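Local coordinates for thermotoga maritima TmcAL (Thermotoga maritima, PDB 5Y0T), which belongs to the HIGH nucleotidyl transferase family of the HUP clan and holds adenosine-5'-rp-alpha-thio-triphosphate in a pocket of its nucleotide-binding fold, at residues D51-R61 and R412-L421; I108-Y119 and V173-K181. All blocks are in the same frame, centred on the assembly; numbering follows the deposited sequence.

Overall arrangement
Both contacts join parts of one chain around a mixed, largely parallel sheet, but they lie on opposite sides of the chain's centre. Interaction 1 ties helix 52-61 to the C-terminal segment 412-421, some 350 residues later. Interaction 2 pairs helices 108-120 and 167-182 and is nested, along the chain, inside the loop that interaction 1 closes. The centres of the two contacts are 32 Å apart. Their nearest atoms are about 13 Å apart, so they do not touch. Neither contact reaches the bound adenosine-5'-rp-alpha-thio-triphosphate closely: the side chain of Leu111 is about 10 Å from it and that of Lys52 about 12 Å.

Interaction 1. Residues D51-R61 and R412-L421; sequences DKFARAEIALR and RDFSIHPIFL
The Phe53 ring is sandwiched between Lys52 and Ile416. Lys52 CG covers one face. On the opposite face Ile416 CB makes a CH-pi contact, 3.9 Å from the ring centroid. Asp51 OD2 lies at the ring edge, in its plane. The guanidinium of Arg412 has Ile416 CG1 over one face and Asp51 OD2 near its edge, tilted somewhat out of its plane. The carboxylate is turned 28° from the guanidinium.

This salt bridge runs from Arg412 NH2 to Asp51 OD2 at 2.7 Å, on the syn lone pair. Arg412 NE adds a weak bond to the same oxygen. The bend at chi3 (66°) of Arg412 turns its guanidinium to Asp51. Asp51 is also the N-cap of helix 52-61: its OD1 accepts from Ala54 N at 3.0 Å, nearly straight. A second salt bridge joins Lys52 NZ to Asp413 OD2 at 2.8 Å.

Further along, the contact is mostly aliphatic. Ile419 CG1 sits beside Phe53 O, and Ile419 CG2 lies against Glu57 CB (3.8 Å) and Leu60 CD1. Leu421 CD1 meets Leu60 CB and Arg61 CG.

Helix 52-61 thus packs on strand 419-421, their axes 25° apart. The strand runs parallel to strand 337-343, whose Arg338 also pairs with Asp413. Glu69 of strand 66-70 is a second partner for Lys52. Thr395 of helix 381-399 hydrogen-bonds to both Lys52 and Asp413.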
loop_
_atom_site.group_PDB
_atom_site.type_symbol
_atom_site.label_atom_id
_atom_site.label_comp_id
_atom_site.label_asym_id
_atom_site.label_seq_id
_atom_site.Cartn_x
_atom_site.Cartn_y
_atom_site.Cartn_z
ATOM N N ASP A 51 1.739 -13.721 17.106
ATOM C CA ASP A 51 3.002 -13.338 16.467
ATOM C C ASP A 51 4.165 -14.237 16.875
ATOM O O ASP A 51 4.012 -15.155 17.679
ATOM C CB ASP A 51 3.323 -11.842 16.706
ATOM C CG ASP A 51 3.763 -11.509 18.125
ATOM O OD1 ASP A 51 4.039 -12.406 18.955
ATOM O OD2 ASP A 51 3.849 -10.290 18.404
ATOM N N LYS A 52 5.329 -13.979 16.288
ATOM C CA LYS A 52 6.456 -14.899 16.421
ATOM C C LYS A 52 7.044 -14.871 17.827
ATOM O O LYS A 52 7.630 -15.858 18.281
ATOM C CB LYS A 52 7.539 -14.558 15.381
ATOM C CG LYS A 52 8.180 -13.183 15.623
ATOM C CD LYS A 52 8.958 -12.709 14.394
ATOM C CE LYS A 52 9.554 -11.314 14.647
ATOM N NZ LYS A 52 10.327 -10.822 13.452
ATOM N N PHE A 53 6.875 -13.759 18.535
ATOM C CA PHE A 53 7.396 -13.680 19.905
ATOM C C PHE A 53 6.585 -14.586 20.838
ATOM O O PHE A 53 7.131 -15.299 21.690
ATOM C CB PHE A 53 7.385 -12.224 20.381
ATOM C CG PHE A 53 8.187 -11.304 19.487
ATOM C CD1 PHE A 53 9.561 -11.420 19.413
ATOM C CD2 PHE A 53 7.561 -10.342 18.721
ATOM C CE1 PHE A 53 10.298 -10.580 18.585
ATOM C CE2 PHE A 53 8.294 -9.506 17.892
ATOM C CZ PHE A 53 9.657 -9.628 17.831
ATOM N N ALA A 54 5.275 -14.577 20.657
ATOM C CA ALA A 54 4.410 -15.488 21.400
ATOM C C ALA A 54 4.674 -16.946 21.012
ATOM O O ALA A 54 4.779 -17.830 21.871
ATOM C CB ALA A 54 2.943 -15.126 21.166
ATOM N N ARG A 55 4.785 -17.212 19.719
ATOM C CA ARG A 55 4.961 -18.599 19.290
ATOM C C ARG A 55 6.375 -19.108 19.641
ATOM O O ARG A 55 6.550 -20.285 19.945
ATOM C CB ARG A 55 4.647 -18.736 17.791
ATOM C CG ARG A 55 3.148 -18.972 17.537
ATOM C CD ARG A 55 2.682 -18.518 16.139
ATOM N NE ARG A 55 3.602 -18.946 15.084
ATOM C CZ ARG A 55 4.349 -18.104 14.383
ATOM N NH1 ARG A 55 4.251 -16.791 14.602
ATOM N NH2 ARG A 55 5.177 -18.561 13.456
ATOM N N ALA A 56 7.371 -18.222 19.644
ATOM C CA ALA A 56 8.713 -18.605 20.127
ATOM C C ALA A 56 8.672 -19.050 21.590
ATOM O O ALA A 56 9.297 -20.049 21.983
ATOM C CB ALA A 56 9.704 -17.448 19.958
ATOM N N GLU A 57 7.927 -18.317 22.407
ATOM C CA GLU A 57 7.847 -18.682 23.813
ATOM C C GLU A 57 7.182 -20.046 23.995
ATOM O O GLU A 57 7.625 -20.855 24.827
ATOM C CB GLU A 57 7.085 -17.621 24.629
ATOM C CG GLU A 57 7.071 -17.961 26.091
ATOM C CD GLU A 57 6.344 -16.949 26.956
ATOM O OE1 GLU A 57 6.163 -15.788 26.528
ATOM O OE2 GLU A 57 5.955 -17.338 28.073
ATOM N N ILE A 58 6.111 -20.300 23.249
ATOM C CA ILE A 58 5.491 -21.635 23.291
ATOM C C ILE A 58 6.486 -22.731 22.908
ATOM O O ILE A 58 6.568 -23.771 23.574
ATOM C CB ILE A 58 4.260 -21.725 22.360
ATOM C CG1 ILE A 58 3.178 -20.722 22.795
ATOM C CG2 ILE A 58 3.710 -23.155 22.354
ATOM C CD1 ILE A 58 2.073 -20.486 21.744
ATOM N N ALA A 59 7.277 -22.492 21.871
ATOM C CA ALA A 59 8.237 -23.509 21.421
ATOM C C ALA A 59 9.220 -23.831 22.550
ATOM O O ALA A 59 9.485 -25.006 22.856
ATOM C CB ALA A 59 8.981 -23.033 20.162
ATOM N N LEU A 60 9.718 -22.787 23.204
ATOM C CA LEU A 60 10.591 -22.966 24.364
ATOM C C LEU A 60 9.915 -23.780 25.458
ATOM O O LEU A 60 10.524 -24.688 26.039
ATOM C CB LEU A 60 11.017 -21.618 24.935
ATOM C CG LEU A 60 11.812 -20.725 23.983
ATOM C CD1 LEU A 60 12.254 -19.455 24.730
ATOM C CD2 LEU A 60 13.016 -21.480 23.392
ATOM N N ARG A 61 8.666 -23.445 25.766
ATOM C CA ARG A 61 7.954 -24.186 26.807
ATOM C C ARG A 61 7.745 -25.644 26.447
ATOM O O ARG A 61 7.636 -26.507 27.331
ATOM C CB ARG A 61 6.621 -23.512 27.105
ATOM C CG ARG A 61 6.802 -22.178 27.815
ATOM C CD ARG A 61 5.493 -21.592 28.270
ATOM N NE ARG A 61 5.711 -20.411 29.099
ATOM C CZ ARG A 61 4.748 -19.776 29.755
ATOM N NH1 ARG A 61 3.495 -20.210 29.680
ATOM N NH2 ARG A 61 5.041 -18.714 30.491
ATOM N N ARG A 412 8.221 -3.863 17.030
ATOM C CA ARG A 412 8.382 -4.975 17.964
ATOM C C ARG A 412 9.692 -5.732 17.784
ATOM O O ARG A 412 10.203 -6.298 18.753
ATOM C CB ARG A 412 7.174 -5.923 17.876
ATOM C CG ARG A 412 5.957 -5.298 18.574
ATOM C CD ARG A 412 4.673 -6.083 18.336
ATOM N NE ARG A 412 4.673 -7.430 18.932
ATOM C CZ ARG A 412 4.443 -7.684 20.217
ATOM N NH1 ARG A 412 4.263 -6.685 21.077
ATOM N NH2 ARG A 412 4.424 -8.941 20.658
ATOM N N ASP A 413 10.276 -5.727 16.587
ATOM C CA ASP A 413 11.602 -6.332 16.484
ATOM C C ASP A 413 12.642 -5.631 17.351
ATOM O O ASP A 413 13.615 -6.240 17.779
ATOM C CB ASP A 413 12.085 -6.342 15.059
ATOM C CG ASP A 413 11.406 -7.397 14.257
ATOM O OD1 ASP A 413 10.655 -7.023 13.352
ATOM O OD2 ASP A 413 11.591 -8.595 14.578
ATOM N N PHE A 414 12.503 -4.329 17.521
ATOM C CA PHE A 414 13.423 -3.619 18.398
ATOM C C PHE A 414 12.991 -3.573 19.857
ATOM O O PHE A 414 13.837 -3.540 20.748
ATOM C CB PHE A 414 13.685 -2.228 17.823
ATOM C CG PHE A 414 14.291 -2.290 16.454
ATOM C CD1 PHE A 414 15.656 -2.523 16.300
ATOM C CD2 PHE A 414 13.494 -2.209 15.316
ATOM C CE1 PHE A 414 16.223 -2.631 15.035
ATOM C CE2 PHE A 414 14.062 -2.307 14.034
ATOM C CZ PHE A 414 15.420 -2.509 13.894
ATOM N N SER A 415 11.689 -3.562 20.105
ATOM C CA SER A 415 11.216 -3.388 21.480
ATOM C C SER A 415 11.190 -4.710 22.265
ATOM O O SER A 415 11.328 -4.707 23.483
ATOM C CB SER A 415 9.837 -2.713 21.489
ATOM O OG SER A 415 8.832 -3.585 21.022
ATOM N N ILE A 416 11.022 -5.831 21.567
ATOM C CA ILE A 416 10.931 -7.144 22.215
ATOM C C ILE A 416 12.245 -7.887 22.058
ATOM O O ILE A 416 12.616 -8.257 20.948
ATOM C CB ILE A 416 9.821 -8.040 21.602
ATOM C CG1 ILE A 416 8.462 -7.318 21.509
ATOM C CG2 ILE A 416 9.735 -9.402 22.347
ATOM C CD1 ILE A 416 7.893 -6.814 22.814
ATOM N N HIS A 417 12.954 -8.117 23.154
ATOM C CA HIS A 417 14.199 -8.880 23.069
ATOM C C HIS A 417 13.884 -10.382 22.977
ATOM O O HIS A 417 12.751 -10.781 23.228
ATOM C CB HIS A 417 15.103 -8.535 24.268
ATOM C CG HIS A 417 15.670 -7.149 24.181
ATOM N ND1 HIS A 417 15.093 -6.066 24.811
ATOM C CD2 HIS A 417 16.710 -6.658 23.465
ATOM C CE1 HIS A 417 15.774 -4.971 24.515
ATOM N NE2 HIS A 417 16.761 -5.303 23.701
ATOM N N PRO A 418 14.873 -11.206 22.594
ATOM C CA PRO A 418 14.641 -12.656 22.556
ATOM C C PRO A 418 13.957 -13.155 23.813
ATOM O O PRO A 418 14.360 -12.794 24.931
ATOM C CB PRO A 418 16.059 -13.223 22.471
ATOM C CG PRO A 418 16.805 -12.181 21.682
ATOM C CD PRO A 418 16.221 -10.856 22.099
ATOM N N ILE A 419 12.927 -13.968 23.642
ATOM C CA ILE A 419 12.261 -14.551 24.802
ATOM C C ILE A 419 13.275 -15.330 25.633
ATOM O O ILE A 419 14.104 -16.048 25.078
ATOM C CB ILE A 419 11.109 -15.494 24.386
ATOM C CG1 ILE A 419 10.174 -14.802 23.386
ATOM C CG2 ILE A 419 10.378 -16.059 25.630
ATOM C CD1 ILE A 419 9.684 -13.436 23.849
ATOM N N PHE A 420 13.215 -15.196 26.956
ATOM C CA PHE A 420 14.093 -15.999 27.821
ATOM C C PHE A 420 13.331 -16.673 28.962
ATOM O O PHE A 420 12.579 -16.022 29.686
ATOM C CB PHE A 420 15.227 -15.143 28.408
ATOM C CG PHE A 420 16.174 -15.934 29.283
ATOM C CD1 PHE A 420 17.159 -16.733 28.711
ATOM C CD2 PHE A 420 16.038 -15.927 30.659
ATOM C CE1 PHE A 420 18.011 -17.500 29.512
ATOM C CE2 PHE A 420 16.890 -16.684 31.467
ATOM C CZ PHE A 420 17.872 -17.469 30.887
ATOM N N LEU A 421 13.572 -17.971 29.158
ATOM C CA LEU A 421 12.916 -18.707 30.241
ATOM C C LEU A 421 13.960 -19.403 31.076
ATOM O O LEU A 421 14.841 -20.064 30.525
ATOM C CB LEU A 421 11.925 -19.745 29.692
ATOM C CG LEU A 421 10.849 -19.241 28.737
ATOM C CD1 LEU A 421 9.955 -20.394 28.275
ATOM C CD2 LEU A 421 10.026 -18.169 29.417
#

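Interaction 2. Residues I108-Y119 and V173-K181; sequences IEFLQRVARILY and VEYIHSALK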
loop_
_atom_site.group_PDB
_atom_site.type_symbol
_atom_site.label_atom_id
_atom_site.label_comp_id
_atom_site.label_asym_id
_atom_site.label_seq_id
_atom_site.Cartn_x
_atom_site.Cartn_y
_atom_site.Cartn_z
ATOM N N ILE A 108 12.342 -42.700 4.810
ATOM C CA ILE A 108 13.425 -41.735 4.644
ATOM C C ILE A 108 14.302 -42.148 3.465
ATOM O O ILE A 108 14.855 -41.306 2.758
ATOM C CB ILE A 108 14.295 -41.607 5.920
ATOM C CG1 ILE A 108 15.384 -40.556 5.728
ATOM C CG2 ILE A 108 14.907 -42.959 6.307
ATOM C CD1 ILE A 108 14.864 -39.136 5.689
ATOM N N GLU A 109 14.414 -43.453 3.255
ATOM C CA GLU A 109 15.241 -43.982 2.175
ATOM C C GLU A 109 14.687 -43.577 0.815
ATOM O O GLU A 109 15.445 -43.196 -0.071
ATOM C CB GLU A 109 15.347 -45.503 2.262
ATOM C CG GLU A 109 16.142 -45.989 3.456
ATOM C CD GLU A 109 16.859 -47.296 3.173
ATOM O OE1 GLU A 109 16.832 -47.754 2.007
ATOM O OE2 GLU A 109 17.451 -47.862 4.118
ATOM N N PHE A 110 13.366 -43.642 0.665
ATOM C CA PHE A 110 12.730 -43.191 -0.572
ATOM C C PHE A 110 13.005 -41.702 -0.811
ATOM O O PHE A 110 13.382 -41.296 -1.919
ATOM C CB PHE A 110 11.214 -43.460 -0.554
ATOM C CG PHE A 110 10.466 -42.735 -1.650
ATOM C CD1 PHE A 110 10.532 -43.175 -2.960
ATOM C CD2 PHE A 110 9.728 -41.596 -1.369
ATOM C CE1 PHE A 110 9.864 -42.498 -3.978
ATOM C CE2 PHE A 110 9.064 -40.910 -2.373
ATOM C CZ PHE A 110 9.130 -41.365 -3.686
ATOM N N LEU A 111 12.862 -40.886 0.232
ATOM C CA LEU A 111 13.029 -39.437 0.068
ATOM C C LEU A 111 14.478 -39.082 -0.275
ATOM O O LEU A 111 14.743 -38.185 -1.073
ATOM C CB LEU A 111 12.597 -38.703 1.335
ATOM C CG LEU A 111 11.154 -38.973 1.765
ATOM C CD1 LEU A 111 10.817 -38.158 3.013
ATOM C CD2 LEU A 111 10.194 -38.645 0.629
ATOM N N GLN A 112 15.417 -39.799 0.329
ATOM C CA GLN A 112 16.825 -39.571 0.043
ATOM C C GLN A 112 17.182 -39.964 -1.390
ATOM O O GLN A 112 17.972 -39.275 -2.039
ATOM C CB GLN A 112 17.708 -40.333 1.044
ATOM C CG GLN A 112 17.959 -39.537 2.338
ATOM C CD GLN A 112 18.486 -40.391 3.469
ATOM O OE1 GLN A 112 18.681 -41.602 3.315
ATOM N NE2 GLN A 112 18.719 -39.765 4.624
ATOM N N ARG A 113 16.616 -41.067 -1.877
ATOM C CA ARG A 113 16.847 -41.474 -3.262
ATOM C C ARG A 113 16.360 -40.402 -4.221
ATOM O O ARG A 113 17.039 -40.069 -5.197
ATOM C CB ARG A 113 16.153 -42.808 -3.581
ATOM C CG ARG A 113 17.104 -44.000 -3.666
ATOM C CD ARG A 113 16.451 -45.245 -4.309
ATOM N NE ARG A 113 15.179 -45.617 -3.688
ATOM C CZ ARG A 113 15.058 -46.181 -2.486
ATOM N NH1 ARG A 113 16.137 -46.437 -1.752
ATOM N NH2 ARG A 113 13.852 -46.483 -2.008
ATOM N N VAL A 114 15.177 -39.861 -3.954
ATOM C CA VAL A 114 14.635 -38.829 -4.832
ATOM C C VAL A 114 15.484 -37.568 -4.747
ATOM O O VAL A 114 15.823 -36.976 -5.779
ATOM C CB VAL A 114 13.165 -38.486 -4.503
ATOM C CG1 VAL A 114 12.712 -37.260 -5.284
ATOM C CG2 VAL A 114 12.266 -39.671 -4.813
ATOM N N ALA A 115 15.861 -37.165 -3.533
ATOM C CA ALA A 115 16.673 -35.953 -3.403
ATOM C C ALA A 115 17.991 -36.079 -4.160
ATOM O O ALA A 115 18.457 -35.113 -4.761
ATOM C CB ALA A 115 16.941 -35.630 -1.939
ATOM N N ARG A 116 18.576 -37.273 -4.141
ATOM C CA ARG A 116 19.844 -37.522 -4.839
ATOM C C ARG A 116 19.718 -37.327 -6.366
ATOM O O ARG A 116 20.570 -36.696 -7.009
ATOM C CB ARG A 116 20.342 -38.937 -4.510
ATOM C CG ARG A 116 21.546 -39.408 -5.304
ATOM C CD ARG A 116 22.786 -38.592 -4.997
ATOM N NE ARG A 116 23.201 -38.672 -3.597
ATOM C CZ ARG A 116 24.312 -38.115 -3.122
ATOM N NH1 ARG A 116 25.118 -37.447 -3.938
ATOM N NH2 ARG A 116 24.619 -38.227 -1.836
ATOM N N ILE A 117 18.642 -37.852 -6.944
ATOM C CA ILE A 117 18.386 -37.668 -8.371
ATOM C C ILE A 117 18.237 -36.197 -8.715
ATOM O O ILE A 117 18.847 -35.714 -9.676
ATOM C CB ILE A 117 17.130 -38.442 -8.821
ATOM C CG1 ILE A 117 17.350 -39.939 -8.621
ATOM C CG2 ILE A 117 16.821 -38.168 -10.295
ATOM C CD1 ILE A 117 16.063 -40.764 -8.665
ATOM N N LEU A 118 17.450 -35.469 -7.925
ATOM C CA LEU A 118 17.255 -34.040 -8.170
ATOM C C LEU A 118 18.540 -33.240 -7.972
ATOM O O LEU A 118 18.738 -32.192 -8.591
ATOM C CB LEU A 118 16.164 -33.474 -7.252
ATOM C CG LEU A 118 14.787 -34.142 -7.317
ATOM C CD1 LEU A 118 13.840 -33.472 -6.340
ATOM C CD2 LEU A 118 14.222 -34.092 -8.739
ATOM N N TYR A 119 19.400 -33.724 -7.086
ATOM C CA TYR A 119 20.693 -33.091 -6.849
ATOM C C TYR A 119 21.659 -33.359 -8.000
ATOM O O TYR A 119 22.296 -32.445 -8.526
ATOM C CB TYR A 119 21.283 -33.594 -5.526
ATOM C CG TYR A 119 22.691 -33.125 -5.240
ATOM C CD1 TYR A 119 23.009 -31.764 -5.200
ATOM C CD2 TYR A 119 23.700 -34.042 -4.982
ATOM C CE1 TYR A 119 24.307 -31.337 -4.933
ATOM C CE2 TYR A 119 24.995 -33.627 -4.712
ATOM C CZ TYR A 119 25.293 -32.279 -4.688
ATOM O OH TYR A 119 26.584 -31.888 -4.423
ATOM N N VAL A 173 11.912 -33.965 0.760
ATOM C CA VAL A 173 12.850 -34.113 -0.343
ATOM C C VAL A 173 13.592 -32.800 -0.541
ATOM O O VAL A 173 14.805 -32.787 -0.749
ATOM C CB VAL A 173 12.117 -34.544 -1.652
ATOM C CG1 VAL A 173 12.967 -34.270 -2.889
ATOM C CG2 VAL A 173 11.743 -36.017 -1.563
ATOM N N GLU A 174 12.873 -31.689 -0.438
ATOM C CA GLU A 174 13.509 -30.390 -0.627
ATOM C C GLU A 174 14.506 -30.070 0.495
ATOM O O GLU A 174 15.531 -29.451 0.223
ATOM C CB GLU A 174 12.470 -29.279 -0.727
ATOM C CG GLU A 174 11.482 -29.421 -1.916
ATOM C CD GLU A 174 12.087 -29.079 -3.273
ATOM O OE1 GLU A 174 13.313 -28.900 -3.373
ATOM O OE2 GLU A 174 11.321 -28.992 -4.260
ATOM N N TYR A 175 14.226 -30.475 1.740
ATOM C CA TYR A 175 15.224 -30.271 2.821
ATOM C C TYR A 175 16.514 -31.017 2.496
ATOM O O TYR A 175 17.620 -30.492 2.657
ATOM C CB TYR A 175 14.739 -30.765 4.200
ATOM C CG TYR A 175 13.515 -30.093 4.778
ATOM C CD1 TYR A 175 13.350 -28.720 4.718
ATOM C CD2 TYR A 175 12.512 -30.856 5.396
ATOM C CE1 TYR A 175 12.225 -28.113 5.243
ATOM C CE2 TYR A 175 11.368 -30.248 5.932
ATOM C CZ TYR A 175 11.235 -28.885 5.849
ATOM O OH TYR A 175 10.113 -28.279 6.351
ATOM N N ILE A 176 16.363 -32.272 2.083
ATOM C CA ILE A 176 17.506 -33.120 1.832
ATOM C C ILE A 176 18.269 -32.613 0.613
ATOM O O ILE A 176 19.500 -32.544 0.615
ATOM C CB ILE A 176 17.067 -34.594 1.628
ATOM C CG1 ILE A 176 16.447 -35.147 2.921
ATOM C CG2 ILE A 176 18.247 -35.460 1.212
ATOM C CD1 ILE A 176 15.623 -36.416 2.725
ATOM N N HIS A 177 17.531 -32.251 -0.427
ATOM C CA HIS A 177 18.142 -31.693 -1.627
ATOM C C HIS A 177 18.942 -30.445 -1.284
ATOM O O HIS A 177 20.078 -30.302 -1.731
ATOM C CB HIS A 177 17.083 -31.372 -2.675
ATOM C CG HIS A 177 17.647 -30.856 -3.962
ATOM N ND1 HIS A 177 16.895 -30.145 -4.869
ATOM C CD2 HIS A 177 18.892 -30.940 -4.489
ATOM C CE1 HIS A 177 17.650 -29.813 -5.903
ATOM N NE2 HIS A 177 18.867 -30.287 -5.699
ATOM N N SER A 178 18.358 -29.554 -0.478
ATOM C CA SER A 178 19.052 -28.348 -0.013
ATOM C C SER A 178 20.346 -28.670 0.732
ATOM O O SER A 178 21.384 -28.046 0.497
ATOM C CB SER A 178 18.132 -27.520 0.891
ATOM O OG SER A 178 17.101 -26.923 0.113
ATOM N N ALA A 179 20.292 -29.649 1.630
ATOM C CA ALA A 179 21.491 -30.035 2.364
ATOM C C ALA A 179 22.567 -30.532 1.406
ATOM O O ALA A 179 23.739 -30.222 1.577
ATOM C CB ALA A 179 21.169 -31.103 3.378
ATOM N N LEU A 180 22.162 -31.313 0.399
ATOM C CA LEU A 180 23.112 -31.788 -0.611
ATOM C C LEU A 180 23.720 -30.599 -1.342
ATOM O O LEU A 180 24.943 -30.517 -1.506
ATOM C CB LEU A 180 22.432 -32.740 -1.612
ATOM C CG LEU A 180 22.086 -34.122 -1.049
ATOM C CD1 LEU A 180 21.313 -34.987 -2.067
ATOM C CD2 LEU A 180 23.368 -34.816 -0.615
ATOM N N LYS A 181 22.875 -29.663 -1.763
ATOM C CA LYS A 181 23.379 -28.497 -2.498
ATOM C C LYS A 181 24.410 -27.705 -1.708
ATOM O O LYS A 181 25.408 -27.253 -2.269
ATOM C CB LYS A 181 22.239 -27.558 -2.907
ATOM C CG LYS A 181 21.291 -28.146 -3.927
ATOM C CD LYS A 181 20.616 -27.047 -4.734
ATOM C CE LYS A 181 20.254 -25.862 -3.859
ATOM N NZ LYS A 181 19.348 -24.910 -4.556
#
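This is a helix-helix packing contact, made without any hydrogen bond between the segments. Helix 167-182 packs beside strand 187-192 of the sheet. Helix 108-120 lies against helix 167-182 and meets the strand at Ile108. The axes of the two segments come within 8.5 Å of each other at -49°. Ala115 sits at the nearest approach: its CA is 4.8 Å from His177 CA. The small side chain lets the backbones come close. Ala115 CB presses on Ile176 CG2 at 3.4 Å, tighter than usual for two carbons.

Two side chains of the second helix fit as knobs into holes of the first. Val173 sits among Leu111, Val114, Ala115 and Leu118. Val173 CG1 stands anti to the backbone N (chi1 162°) and reaches Leu118 CD1 at 3.6 Å, while CG2 turns to Leu111. Ile176 fills the next hole, among Ile108, Leu111, Gln112 and Ala115, with Ile176 CD1 3.9 Å from Gln112 CG. Both helices lie in the connection between the adjacent parallel strands 98-103 and 187-192. It is a beta-alpha-beta type crossover with extra helices, in keeping with the Rossmann-like HUP fold. Phe188 of strand 187-192 touches Ile176. Ile117 points away from helix 167-182 and touches Tyr150 and Phe151 of helix 139-153.

Aromatic groups take over toward Tyr119. Leu180 CB lies over the centre of the Tyr119 ring, 3.7 Å from its centroid, in a CH-pi contact. Leu180 CD1 leans on Tyr119 CB, and Leu180 CD2 covers one face of the Arg116 guanidinium, 3.8 Å from Arg116 NH2. Leu118 CB makes a CH-pi contact with one face of the His177 ring, off its centre. His177 CD2 touches Tyr119 CB at 3.7 Å.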